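Local coordinates for alcohol dehydrogenase (Aeropyrum pernix, PDB 1H2B), which binds zinc and NAD and probably catalyses the NAD+-dependent oxidation of alcohols to aldehydes or ketones, at residues B[42-48]-B[139-145]; B[262-266]-B[287-291]; B[200-205]-B[326-330]. All coordinates share one frame; numbering follows the deposited sequence.

Interaction 1. Residues B[42-48]-B[139-145]; sequences FDVIVRI and EFMRTSH
A classic beta bulge, with D43 and V44 both facing T143, starts the antiparallel ladder formed by 42-48 and 139-145 in the GroES-like domain. From the bulge onward, V44–T143 and V46–M141 are hydrogen-bonded pairs, I45–R142 and R47–F140 non-hydrogen-bonded ones; the bond from V46 N to M141 O spans 2.8 Å and is almost straight. D43 CG sits between its backbone N and carbonyl carbon (chi1 56°), which turns both carboxylate oxygens to H145: OD1 accepts a hydrogen bond from H145 N at 2.8 Å through its syn lone pair, while OD2 meets H145 ND1 at 2.7 Å, close to the imidazole plane, which fixes the rotation of that ring. In a cation-pi stack, the guanidinium of R142 lies flat over one face of the F42 ring, its CZ 3.5 Å from F42 CD1 and the two planes 9° apart, and R142 NH1 is tethered by R37 O and the E39 carboxylate. On the same face of the sheet as R142, I45 CG2 touches F140 CB at 3.9 Å. V46, M141 and T143 project from the opposite face onto L103 of strand 100-103, and strand 81-88 pairs with strand 44-52.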
loop_
_atom_site.group_PDB
_atom_site.type_symbol
_atom_site.label_atom_id
_atom_site.label_comp_id
_atom_site.label_asym_id
_atom_site.label_seq_id
_atom_site.Cartn_x
_atom_site.Cartn_y
_atom_site.Cartn_z
ATOM N N PHE B 42 6.336 29.295 20.315
ATOM C CA PHE B 42 7.513 28.871 21.049
ATOM C C PHE B 42 7.199 28.787 22.514
ATOM O O PHE B 42 7.536 29.682 23.303
ATOM C CB PHE B 42 8.684 29.817 20.749
ATOM C CG PHE B 42 9.068 29.794 19.310
ATOM C CD1 PHE B 42 8.672 30.831 18.467
ATOM C CD2 PHE B 42 9.796 28.722 18.796
ATOM C CE1 PHE B 42 9.017 30.775 17.085
ATOM C CE2 PHE B 42 10.125 28.652 17.444
ATOM C CZ PHE B 42 9.727 29.700 16.588
ATOM N N ASP B 43 6.536 27.698 22.890
ATOM C CA ASP B 43 6.009 27.599 24.240
ATOM C C ASP B 43 6.852 26.644 25.117
ATOM O O ASP B 43 6.458 26.286 26.228
ATOM C CB ASP B 43 4.542 27.184 24.203
ATOM C CG ASP B 43 4.314 25.889 23.450
ATOM O OD1 ASP B 43 5.314 25.204 23.103
ATOM O OD2 ASP B 43 3.168 25.506 23.145
ATOM N N VAL B 44 8.050 26.284 24.642
ATOM C CA VAL B 44 8.981 25.488 25.439
ATOM C C VAL B 44 10.391 26.010 25.267
ATOM O O VAL B 44 10.791 26.304 24.162
ATOM C CB VAL B 44 9.009 23.975 25.015
ATOM C CG1 VAL B 44 10.110 23.213 25.742
ATOM C CG2 VAL B 44 7.650 23.333 25.265
ATOM N N ILE B 45 11.107 26.173 26.373
ATOM C CA ILE B 45 12.561 26.387 26.285
ATOM C C ILE B 45 13.293 25.189 26.892
ATOM O O ILE B 45 12.970 24.715 27.987
ATOM C CB ILE B 45 12.993 27.719 26.962
ATOM C CG1 ILE B 45 12.407 28.887 26.181
ATOM C CG2 ILE B 45 14.553 27.808 27.011
ATOM C CD1 ILE B 45 12.471 30.221 26.936
ATOM N N VAL B 46 14.303 24.701 26.162
ATOM C CA VAL B 46 15.100 23.563 26.575
ATOM C C VAL B 46 16.506 24.009 26.893
ATOM O O VAL B 46 17.065 24.839 26.175
ATOM C CB VAL B 46 15.138 22.509 25.414
ATOM C CG1 VAL B 46 16.100 21.396 25.700
ATOM C CG2 VAL B 46 13.727 21.977 25.170
ATOM N N ARG B 47 17.036 23.483 27.985
ATOM C CA ARG B 47 18.473 23.497 28.288
ATOM C C ARG B 47 19.125 22.365 27.504
ATOM O O ARG B 47 18.873 21.163 27.765
ATOM C CB ARG B 47 18.695 23.378 29.804
ATOM C CG ARG B 47 20.151 23.274 30.194
ATOM C CD ARG B 47 20.375 23.235 31.722
ATOM N NE ARG B 47 19.659 22.168 32.437
ATOM C CZ ARG B 47 20.180 20.981 32.759
ATOM N NH1 ARG B 47 21.419 20.668 32.369
ATOM N NH2 ARG B 47 19.448 20.097 33.455
ATOM N N ILE B 48 19.921 22.736 26.495
ATOM C CA ILE B 48 20.549 21.740 25.634
ATOM C C ILE B 48 21.535 20.883 26.397
ATOM O O ILE B 48 22.386 21.400 27.150
ATOM C CB ILE B 48 21.240 22.473 24.493
ATOM C CG1 ILE B 48 20.204 23.236 23.656
ATOM C CG2 ILE B 48 22.129 21.484 23.620
ATOM C CD1 ILE B 48 19.279 22.296 22.723
ATOM N N GLU B 139 23.280 27.355 24.915
ATOM C CA GLU B 139 22.903 26.808 26.212
ATOM C C GLU B 139 21.395 26.494 26.271
ATOM O O GLU B 139 20.988 25.491 26.901
ATOM C CB GLU B 139 23.292 27.817 27.316
ATOM C CG GLU B 139 23.125 27.281 28.731
ATOM C CD GLU B 139 23.511 28.257 29.847
ATOM O OE1 GLU B 139 23.858 29.434 29.561
ATOM O OE2 GLU B 139 23.451 27.838 31.033
ATOM N N PHE B 140 20.596 27.335 25.633
ATOM C CA PHE B 140 19.134 27.189 25.656
ATOM C C PHE B 140 18.577 27.367 24.276
ATOM O O PHE B 140 19.156 28.093 23.430
ATOM C CB PHE B 140 18.450 28.235 26.568
ATOM C CG PHE B 140 18.858 28.141 28.025
ATOM C CD1 PHE B 140 19.870 28.967 28.537
ATOM C CD2 PHE B 140 18.256 27.231 28.853
ATOM C CE1 PHE B 140 20.258 28.870 29.856
ATOM C CE2 PHE B 140 18.625 27.127 30.199
ATOM C CZ PHE B 140 19.627 27.955 30.699
ATOM N N MET B 141 17.417 26.763 24.045
ATOM C CA MET B 141 16.757 26.901 22.752
ATOM C C MET B 141 15.259 26.824 22.942
ATOM O O MET B 141 14.780 25.995 23.692
ATOM C CB MET B 141 17.194 25.746 21.810
ATOM C CG MET B 141 16.710 25.973 20.394
ATOM S SD MET B 141 16.942 24.450 19.356
ATOM C CE MET B 141 15.269 23.745 19.593
ATOM N N ARG B 142 14.538 27.721 22.270
ATOM C CA ARG B 142 13.083 27.663 22.224
ATOM C C ARG B 142 12.554 26.753 21.119
ATOM O O ARG B 142 13.166 26.612 20.017
ATOM C CB ARG B 142 12.475 29.072 22.189
ATOM C CG ARG B 142 12.691 29.865 20.911
ATOM C CD ARG B 142 12.120 31.274 20.975
ATOM N NE ARG B 142 12.056 31.864 19.647
ATOM C CZ ARG B 142 11.289 32.916 19.348
ATOM N NH1 ARG B 142 10.558 33.518 20.296
ATOM N NH2 ARG B 142 11.267 33.410 18.103
ATOM N N THR B 143 11.409 26.133 21.420
ATOM C CA THR B 143 10.776 25.235 20.469
ATOM C C THR B 143 9.296 25.154 20.795
ATOM O O THR B 143 8.852 25.881 21.684
ATOM C CB THR B 143 11.501 23.859 20.482
ATOM O OG1 THR B 143 10.944 23.061 19.440
ATOM C CG2 THR B 143 11.261 23.086 21.777
ATOM N N SER B 144 8.570 24.246 20.125
ATOM C CA SER B 144 7.131 24.027 20.376
ATOM C C SER B 144 6.956 22.730 21.152
ATOM O O SER B 144 7.678 21.757 20.969
ATOM C CB SER B 144 6.365 23.902 19.076
ATOM O OG SER B 144 5.031 23.407 19.324
ATOM N N HIS B 145 5.959 22.694 22.052
ATOM C CA HIS B 145 5.670 21.458 22.761
ATOM C C HIS B 145 5.325 20.341 21.764
ATOM O O HIS B 145 5.558 19.170 22.089
ATOM C CB HIS B 145 4.489 21.641 23.771
ATOM C CG HIS B 145 3.156 21.750 23.114
ATOM N ND1 HIS B 145 2.631 22.947 22.684
ATOM C CD2 HIS B 145 2.242 20.799 22.779
ATOM C CE1 HIS B 145 1.461 22.736 22.105
ATOM N NE2 HIS B 145 1.196 21.446 22.163
HETATM O O HOH W 1 3.498 25.441 20.010
HETATM O O HOH W 2 23.036 23.823 27.962
#

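Interaction 2. Residues B[262-266]-B[287-291]; sequences VGSQA and GGELR. With NAJ (nicotinamide-adenine-dinucleotide (acidic form)), chain I.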
loop_
_atom_site.group_PDB
_atom_site.type_symbol
_atom_site.label_atom_id
_atom_site.label_comp_id
_atom_site.label_asym_id
_atom_site.label_seq_id
_atom_site.Cartn_x
_atom_site.Cartn_y
_atom_site.Cartn_z
ATOM N N VAL B 262 24.862 10.303 0.941
ATOM C CA VAL B 262 26.022 11.196 0.715
ATOM C C VAL B 262 25.552 12.474 -0.008
ATOM O O VAL B 262 25.737 13.611 0.499
ATOM C CB VAL B 262 27.066 10.514 -0.170
ATOM C CG1 VAL B 262 28.341 11.423 -0.264
ATOM C CG2 VAL B 262 27.441 9.119 0.397
ATOM N N GLY B 263 24.989 12.295 -1.208
ATOM C CA GLY B 263 24.418 13.426 -1.919
ATOM C C GLY B 263 25.409 14.232 -2.727
ATOM O O GLY B 263 25.021 15.245 -3.304
ATOM N N SER B 264 26.669 13.796 -2.789
ATOM C CA SER B 264 27.647 14.507 -3.637
ATOM C C SER B 264 27.386 14.256 -5.115
ATOM O O SER B 264 26.668 13.306 -5.495
ATOM C CB SER B 264 29.075 14.056 -3.334
ATOM O OG SER B 264 29.240 12.656 -3.634
ATOM N N GLN B 265 27.961 15.099 -5.977
ATOM C CA GLN B 265 27.887 14.740 -7.396
ATOM C C GLN B 265 28.389 13.353 -7.718
ATOM O O GLN B 265 27.725 12.657 -8.491
ATOM C CB GLN B 265 28.593 15.796 -8.261
ATOM C CG GLN B 265 28.171 15.720 -9.697
ATOM C CD GLN B 265 26.682 15.931 -9.880
ATOM O OE1 GLN B 265 26.168 17.046 -9.603
ATOM N NE2 GLN B 265 25.985 14.901 -10.361
ATOM N N ALA B 266 29.489 12.919 -7.066
ATOM C CA ALA B 266 30.031 11.586 -7.300
ATOM C C ALA B 266 28.965 10.533 -7.032
ATOM O O ALA B 266 28.718 9.640 -7.863
ATOM C CB ALA B 266 31.243 11.360 -6.446
ATOM N N GLY B 287 23.130 17.961 -2.742
ATOM C CA GLY B 287 24.232 18.846 -3.151
ATOM C C GLY B 287 24.514 18.693 -4.630
ATOM O O GLY B 287 24.875 19.667 -5.319
ATOM N N GLY B 288 24.329 17.468 -5.112
ATOM C CA GLY B 288 24.626 17.065 -6.483
ATOM C C GLY B 288 23.399 17.200 -7.374
ATOM O O GLY B 288 22.276 17.378 -6.883
ATOM N N GLU B 289 23.589 17.166 -8.677
ATOM C CA GLU B 289 22.439 17.288 -9.561
ATOM C C GLU B 289 22.150 15.910 -10.130
ATOM O O GLU B 289 23.041 15.261 -10.624
ATOM C CB GLU B 289 22.724 18.296 -10.681
ATOM C CG GLU B 289 21.497 18.488 -11.567
ATOM C CD GLU B 289 20.883 19.885 -11.508
ATOM O OE1 GLU B 289 21.108 20.633 -10.516
ATOM O OE2 GLU B 289 20.161 20.233 -12.468
ATOM N N LEU B 290 20.898 15.444 -10.058
ATOM C CA LEU B 290 20.562 14.138 -10.648
ATOM C C LEU B 290 20.586 14.279 -12.164
ATOM O O LEU B 290 20.070 15.269 -12.658
ATOM C CB LEU B 290 19.195 13.692 -10.059
ATOM C CG LEU B 290 18.515 12.399 -10.502
ATOM C CD1 LEU B 290 19.322 11.182 -10.092
ATOM C CD2 LEU B 290 17.135 12.331 -9.838
ATOM N N ARG B 291 21.227 13.347 -12.906
ATOM C CA ARG B 291 21.290 13.363 -14.375
ATOM C C ARG B 291 21.307 11.951 -14.921
ATOM O O ARG B 291 22.308 11.210 -14.805
ATOM C CB ARG B 291 22.499 14.087 -14.971
ATOM C CG ARG B 291 23.580 14.538 -14.009
ATOM C CD ARG B 291 24.360 15.767 -14.478
ATOM N NE ARG B 291 24.037 17.010 -13.759
ATOM C CZ ARG B 291 23.396 18.050 -14.296
ATOM N NH1 ARG B 291 23.002 18.011 -15.560
ATOM N NH2 ARG B 291 23.150 19.145 -13.577
HETATM P PA NAJ I . 28.483 12.601 6.758
HETATM O O1A NAJ I . 29.528 13.592 6.325
HETATM O O2A NAJ I . 28.474 12.101 8.211
HETATM O O5B NAJ I . 28.570 11.236 5.934
HETATM C C5B NAJ I . 28.855 11.204 4.529
HETATM C C4B NAJ I . 29.478 9.836 4.308
HETATM O O4B NAJ I . 29.596 9.657 2.882
HETATM C C3B NAJ I . 30.853 9.671 4.954
HETATM O O3B NAJ I . 30.949 8.449 5.703
HETATM C C2B NAJ I . 31.715 9.688 3.699
HETATM O O2B NAJ I . 32.981 9.027 3.852
HETATM C C1B NAJ I . 30.838 9.011 2.638
HETATM N N9A NAJ I . 31.216 9.289 1.252
HETATM C C8A NAJ I . 31.782 10.434 0.676
HETATM N N7A NAJ I . 31.923 10.239 -0.663
HETATM C C5A NAJ I . 31.464 8.984 -0.946
HETATM C C6A NAJ I . 31.362 8.255 -2.106
HETATM N N6A NAJ I . 31.792 8.707 -3.292
HETATM N N1A NAJ I . 30.775 7.019 -2.051
HETATM C C2A NAJ I . 30.351 6.455 -0.860
HETATM N N3A NAJ I . 30.480 7.171 0.278
HETATM C C4A NAJ I . 31.032 8.412 0.231
HETATM O O3 NAJ I . 27.084 13.245 6.364
HETATM P PN NAJ I . 25.654 13.113 7.102
HETATM O O1N NAJ I . 25.526 14.130 8.140
HETATM O O2N NAJ I . 25.401 11.695 7.427
HETATM O O5D NAJ I . 24.707 13.628 5.912
HETATM C C5D NAJ I . 24.599 12.814 4.746
HETATM C C4D NAJ I . 23.897 13.601 3.651
HETATM O O4D NAJ I . 22.506 13.698 4.002
HETATM C C3D NAJ I . 24.375 15.047 3.518
HETATM O O3D NAJ I . 24.166 15.461 2.155
HETATM C C2D NAJ I . 23.408 15.813 4.431
HETATM O O2D NAJ I . 23.288 17.182 4.165
HETATM C C1D NAJ I . 22.120 15.050 4.073
HETATM N N1N NAJ I . 20.965 15.176 4.962
HETATM C C2N NAJ I . 19.744 14.982 4.387
HETATM C C3N NAJ I . 18.603 15.019 5.170
HETATM C C7N NAJ I . 17.266 14.868 4.522
HETATM O O7N NAJ I . 16.216 15.006 5.350
HETATM N N7N NAJ I . 17.054 14.545 3.242
HETATM C C4N NAJ I . 18.656 15.229 6.587
HETATM C C5N NAJ I . 19.969 15.243 7.139
HETATM C C6N NAJ I . 21.090 15.252 6.332
#
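The carboxamide of Q265 lies alongside the backbone of E289, so that one side chain uses both of its polar atoms on a single residue. OE1 of Q265 accepts a hydrogen bond from E289 N at 2.7 Å, and NE2 of Q265 donates to E289 O at 3.0 Å; both bonds are nearly straight (173°), and the E289 oxygen lies in the plane of the amide. The bend at chi2 (60°) folds the glutamine chain round to this position, and a second bond from NE2, to the carboxylate of D269, further fixes the flat group. E289 CB lies beside Q265 OE1. Q265 begins helix 265-270, which follows strand 255-260 of the Rossmann fold and has S264 as its N-cap. G263 O accepts a weak bond from G288 N at 2.9 Å; a CB on G288 would clash with Q265 N. The neighbouring V262 binds NAD: its O accepts a hydrogen bond from NAJ O3D at 2.9 Å, and its CG1 sits 3.7 Å from adenine atom C8A of NAJ. Residues 289-291 pair antiparallel with a strand of the second subunit, whose T294 hydroxyl bonds to G287 N and G288 O.

Interaction 3. Residues B[200-205]-B[326-330]; sequences HIAVQL and KVRVE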
loop_
_atom_site.group_PDB
_atom_site.type_symbol
_atom_site.label_atom_id
_atom_site.label_comp_id
_atom_site.label_asym_id
_atom_site.label_seq_id
_atom_site.Cartn_x
_atom_site.Cartn_y
_atom_site.Cartn_z
ATOM N N HIS B 200 25.399 5.215 8.958
ATOM C CA HIS B 200 25.707 4.146 9.905
ATOM C C HIS B 200 24.484 3.761 10.715
ATOM O O HIS B 200 24.318 2.597 11.102
ATOM C CB HIS B 200 26.920 4.512 10.768
ATOM C CG HIS B 200 26.564 5.239 12.025
ATOM N ND1 HIS B 200 26.298 6.583 12.041
ATOM C CD2 HIS B 200 26.478 4.814 13.317
ATOM C CE1 HIS B 200 26.025 6.962 13.281
ATOM N NE2 HIS B 200 26.145 5.910 14.079
ATOM N N ILE B 201 23.550 4.709 10.893
ATOM C CA ILE B 201 22.274 4.375 11.490
ATOM C C ILE B 201 21.451 3.572 10.522
ATOM O O ILE B 201 20.847 2.563 10.882
ATOM C CB ILE B 201 21.525 5.663 11.948
ATOM C CG1 ILE B 201 22.416 6.400 12.970
ATOM C CG2 ILE B 201 20.187 5.287 12.585
ATOM C CD1 ILE B 201 21.842 7.762 13.438
ATOM N N ALA B 202 21.450 3.986 9.248
ATOM C CA ALA B 202 20.666 3.251 8.248
ATOM C C ALA B 202 21.114 1.788 8.124
ATOM O O ALA B 202 20.271 0.917 7.947
ATOM C CB ALA B 202 20.718 3.954 6.890
ATOM N N VAL B 203 22.417 1.517 8.246
ATOM C CA VAL B 203 22.875 0.111 8.188
ATOM C C VAL B 203 22.164 -0.703 9.259
ATOM O O VAL B 203 21.630 -1.781 8.965
ATOM C CB VAL B 203 24.421 -0.014 8.394
ATOM C CG1 VAL B 203 24.847 -1.523 8.594
ATOM C CG2 VAL B 203 25.177 0.606 7.222
ATOM N N GLN B 204 22.145 -0.189 10.491
ATOM C CA GLN B 204 21.479 -0.880 11.587
ATOM C C GLN B 204 19.986 -1.032 11.337
ATOM O O GLN B 204 19.401 -2.080 11.572
ATOM C CB GLN B 204 21.663 -0.120 12.904
ATOM C CG GLN B 204 23.106 0.050 13.308
ATOM C CD GLN B 204 23.226 0.935 14.523
ATOM O OE1 GLN B 204 22.743 0.564 15.619
ATOM N NE2 GLN B 204 23.792 2.129 14.344
ATOM N N LEU B 205 19.358 0.024 10.861
ATOM C CA LEU B 205 17.935 -0.050 10.635
ATOM C C LEU B 205 17.541 -1.011 9.520
ATOM O O LEU B 205 16.513 -1.634 9.634
ATOM C CB LEU B 205 17.383 1.359 10.346
ATOM C CG LEU B 205 17.483 2.323 11.521
ATOM C CD1 LEU B 205 17.020 3.714 11.075
ATOM C CD2 LEU B 205 16.578 1.861 12.651
ATOM N N LYS B 326 18.034 -1.563 20.082
ATOM C CA LYS B 326 18.110 -2.149 18.742
ATOM C C LYS B 326 18.820 -1.245 17.733
ATOM O O LYS B 326 19.185 -1.675 16.654
ATOM C CB LYS B 326 16.744 -2.561 18.226
ATOM C CG LYS B 326 16.180 -3.720 19.045
ATOM C CD LYS B 326 14.816 -4.104 18.628
ATOM C CE LYS B 326 14.197 -5.076 19.651
ATOM N NZ LYS B 326 12.854 -5.588 19.220
ATOM N N VAL B 327 19.035 -0.012 18.121
ATOM C CA VAL B 327 19.813 0.909 17.336
ATOM C C VAL B 327 20.633 1.735 18.318
ATOM O O VAL B 327 20.151 2.139 19.387
ATOM C CB VAL B 327 18.914 1.788 16.395
ATOM C CG1 VAL B 327 18.032 2.720 17.191
ATOM C CG2 VAL B 327 19.767 2.629 15.440
ATOM N N ARG B 328 21.886 1.970 17.968
ATOM C CA ARG B 328 22.767 2.781 18.787
ATOM C C ARG B 328 23.689 3.610 17.910
ATOM O O ARG B 328 24.291 3.102 16.982
ATOM C CB ARG B 328 23.601 1.905 19.714
ATOM C CG ARG B 328 24.441 2.754 20.672
ATOM C CD ARG B 328 25.411 1.951 21.557
ATOM N NE ARG B 328 26.742 1.850 20.947
ATOM C CZ ARG B 328 27.577 2.874 20.738
ATOM N NH1 ARG B 328 27.245 4.115 21.099
ATOM N NH2 ARG B 328 28.754 2.648 20.163
ATOM N N VAL B 329 23.792 4.893 18.222
ATOM C CA VAL B 329 24.561 5.808 17.399
ATOM C C VAL B 329 25.999 5.790 17.871
ATOM O O VAL B 329 26.265 5.772 19.068
ATOM C CB VAL B 329 23.990 7.261 17.446
ATOM C CG1 VAL B 329 24.626 8.131 16.387
ATOM C CG2 VAL B 329 22.462 7.241 17.197
ATOM N N GLU B 330 26.907 5.743 16.911
ATOM C CA GLU B 330 28.328 5.937 17.128
ATOM C C GLU B 330 28.602 7.439 17.265
ATOM O O GLU B 330 28.456 8.206 16.303
ATOM C CB GLU B 330 29.097 5.289 15.959
ATOM C CG GLU B 330 30.605 5.468 16.038
ATOM C CD GLU B 330 31.244 4.668 17.160
ATOM O OE1 GLU B 330 30.796 3.515 17.418
ATOM O OE2 GLU B 330 32.184 5.210 17.788
#
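I201 and V327 meet at the apolar centre, CG2 of I201 lying 3.9 Å from CG2 of V327. The other branch of the isoleucine reaches V329, with I201 CD1 3.8 Å from V329 CG2, and L205 CD2 touches V327 CG2 more loosely at 4.3 Å. L321 of helix 312-323 and A169 of helix 166-181 close round this group. Farther out, Q204 CG is anti to the carbonyl carbon (chi1 -60°) and the chain extended beyond it, which lays the carboxamide along the backbone of R328: OE1 of Q204 accepts a hydrogen bond from R328 N at 2.9 Å, nearly straight at 170°, and NE2 of Q204 donates to R328 O at 2.9 Å from above the carbonyl plane. The same NE2 bonds weakly to H200 O. Replacing Q204 by alanine removes the amide and is likely to leave R328 N and O without these partners and the 326-330 loop tied less firmly to the helix here. At the polar edge, NE2 of H200 accepts a hydrogen bond from E330 N at 2.9 Å, the donor lying 22° out of the ring plane, while H200 ND1 bonds to G196 O, consistent with a neutral imidazole. Helix 197-209 begins within what appears to be the glycine-rich GxGxxG turn of a Rossmann fold, G197 N bonding to NAD, and the loop leads into strand 331-335 of the mixed sheet.

Overall arrangement
Following the chain from its N terminus, interaction 1 comes first: it closes a loop of 90 residues that carries C54 and H79 of one zinc site and D109, C112 and C115 of the other, and ties together two strands of the mixed sheet. Interaction 3 opens only later, at 200-205. Before that loop ends at 326-330, interaction 2 forms, joining 262-266 to 287-291 across 20 residues. Interaction 2 is nested in interaction 3, and no loops cross. Interactions 1 and 2 lie on opposite sides of the chain's centre, their centres about 34 Å apart. Interaction 2 reaches the second subunit, while interaction 3 ties the nucleotide-binding fold to the return into the mixed sheet.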